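Putative Acetyltransferase (Pyrococcus horikoshii, PDB 3DDD) probably acts as an acyltransferase of the GNAT family and binds coenzyme A. Local coordinates at residues E173-A178 and I213-A218. Residues are numbered along the deposited sequence; the frame is centred on the assembly and turned at random.
Sequences EIDKKA and IGPLVA
Asp175 OD2 forms a salt bridge with NE of Arg183, while OD1 of the same carboxylate, also hydrogen-bonded, lies 3.8 Å from Val217 CG2 and 4.1 Å from Pro215 CG. This buried acid belongs to helix 169-179, which packs across strand 212-218 in the region assigned to the second GNAT-family domain. The axes of the two short segments come within 8.8 Å of each other. Their N-to-C directions make an angle of 99°. With CG anti to the backbone N (chi1 -166°), the side chain of Asp175 crosses those of Pro215 and Val217 at about a right angle, bringing its carboxylate near the strand. Arg183 thus pairs with Asp175 and also touches Pro215, which follows a cis peptide bond. Val217 carries most of the strand's apolar contact. Its CG1 passes Ile174 CG1 at 3.9 Å, the two side chains running in opposite directions, and Phe205 of the adjacent strand 204-209 touches both residues. Leu216 points away from helix 169-179, and its side chain touches Ile227 of helix 221-233, so helices cover both sides of this part of the fold, away from the coenzyme A pocket. One turn beyond Ile174, Ala178 sets its CB against both branches of Val217, 3.5 Å from CG1 and 3.8 Å from CG2.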
loop_
_atom_site.group_PDB
_atom_site.type_symbol
_atom_site.label_atom_id
_atom_site.label_comp_id
_atom_site.label_asym_id
_atom_site.label_seq_id
_atom_site.Cartn_x
_atom_site.Cartn_y
_atom_site.Cartn_z
ATOM N N GLU A 173 4.424 14.128 -13.153
ATOM C CA GLU A 173 3.222 14.947 -13.373
ATOM C C GLU A 173 1.940 14.131 -13.523
ATOM O O GLU A 173 0.935 14.445 -12.915
ATOM C CB GLU A 173 3.418 15.857 -14.589
ATOM C CG GLU A 173 4.224 17.124 -14.260
ATOM C CD GLU A 173 5.015 17.673 -15.441
ATOM O OE1 GLU A 173 4.514 17.605 -16.595
ATOM O OE2 GLU A 173 6.144 18.202 -15.206
ATOM N N ILE A 174 1.970 13.080 -14.331
ATOM C CA ILE A 174 0.785 12.222 -14.489
ATOM C C ILE A 174 0.442 11.443 -13.202
ATOM O O ILE A 174 -0.724 11.211 -12.918
ATOM C CB ILE A 174 0.894 11.301 -15.750
ATOM C CG1 ILE A 174 -0.507 10.893 -16.206
ATOM C CG2 ILE A 174 1.841 10.087 -15.496
ATOM C CD1 ILE A 174 -0.511 9.990 -17.436
ATOM N N ASP A 175 1.438 11.092 -12.393
ATOM C CA ASP A 175 1.164 10.403 -11.124
ATOM C C ASP A 175 0.559 11.343 -10.083
ATOM O O ASP A 175 -0.365 10.983 -9.333
ATOM C CB ASP A 175 2.419 9.720 -10.586
ATOM C CG ASP A 175 2.098 8.742 -9.496
ATOM O OD1 ASP A 175 1.341 7.787 -9.768
ATOM O OD2 ASP A 175 2.550 8.956 -8.358
ATOM N N LYS A 176 1.053 12.563 -10.063
ATOM C CA LYS A 176 0.529 13.591 -9.178
ATOM C C LYS A 176 -0.959 13.851 -9.493
ATOM O O LYS A 176 -1.792 14.046 -8.600
ATOM C CB LYS A 176 1.418 14.851 -9.310
ATOM C CG LYS A 176 0.867 16.162 -8.767
ATOM C CD LYS A 176 0.995 16.258 -7.252
ATOM C CE LYS A 176 0.283 17.494 -6.665
ATOM N NZ LYS A 176 0.606 17.600 -5.202
ATOM N N LYS A 177 -1.288 13.851 -10.772
ATOM C CA LYS A 177 -2.652 14.023 -11.238
ATOM C C LYS A 177 -3.553 12.812 -10.852
ATOM O O LYS A 177 -4.662 12.983 -10.356
ATOM C CB LYS A 177 -2.568 14.241 -12.753
ATOM C CG LYS A 177 -3.823 14.609 -13.475
ATOM C CD LYS A 177 -3.506 14.889 -14.974
ATOM N N ALA A 178 -3.055 11.592 -11.052
ATOM C CA ALA A 178 -3.790 10.378 -10.732
ATOM C C ALA A 178 -3.968 10.220 -9.222
ATOM O O ALA A 178 -5.067 10.039 -8.746
ATOM C CB ALA A 178 -3.071 9.179 -11.294
ATOM N N ILE A 213 2.057 -5.325 -10.577
ATOM C CA ILE A 213 2.105 -4.006 -11.216
ATOM C C ILE A 213 1.319 -3.014 -10.342
ATOM O O ILE A 213 0.149 -3.233 -9.959
ATOM C CB ILE A 213 1.585 -4.004 -12.690
ATOM C CG1 ILE A 213 1.674 -2.585 -13.293
ATOM C CG2 ILE A 213 0.178 -4.615 -12.781
ATOM C CD1 ILE A 213 1.364 -2.472 -14.768
ATOM N N GLY A 214 1.991 -1.929 -10.001
ATOM C CA GLY A 214 1.363 -0.880 -9.239
ATOM C C GLY A 214 2.395 0.197 -8.945
ATOM O O GLY A 214 3.441 -0.100 -8.457
ATOM N N PRO A 215 2.085 1.464 -9.214
ATOM C CA PRO A 215 0.877 1.889 -9.876
ATOM C C PRO A 215 0.822 1.584 -11.379
ATOM O O PRO A 215 1.845 1.222 -12.026
ATOM C CB PRO A 215 0.851 3.407 -9.623
ATOM C CG PRO A 215 2.192 3.777 -9.279
ATOM C CD PRO A 215 2.923 2.598 -8.784
ATOM N N LEU A 216 -0.389 1.719 -11.913
ATOM C CA LEU A 216 -0.632 1.797 -13.344
ATOM C C LEU A 216 -1.514 3.010 -13.588
ATOM O O LEU A 216 -2.659 3.071 -13.103
ATOM C CB LEU A 216 -1.293 0.507 -13.856
ATOM C CG LEU A 216 -1.623 0.475 -15.360
ATOM C CD1 LEU A 216 -0.331 0.586 -16.187
ATOM C CD2 LEU A 216 -2.437 -0.760 -15.713
ATOM N N VAL A 217 -0.944 4.000 -14.285
ATOM C CA VAL A 217 -1.589 5.269 -14.625
ATOM C C VAL A 217 -1.495 5.493 -16.144
ATOM O O VAL A 217 -0.421 5.306 -16.727
ATOM C CB VAL A 217 -0.950 6.457 -13.864
ATOM C CG1 VAL A 217 -1.664 7.796 -14.194
ATOM C CG2 VAL A 217 -1.002 6.187 -12.361
ATOM N N ALA A 218 -2.623 5.812 -16.778
ATOM C CA ALA A 218 -2.677 6.024 -18.243
ATOM C C ALA A 218 -3.757 7.013 -18.637
ATOM O O ALA A 218 -4.868 6.956 -18.112
ATOM C CB ALA A 218 -2.919 4.716 -18.984
#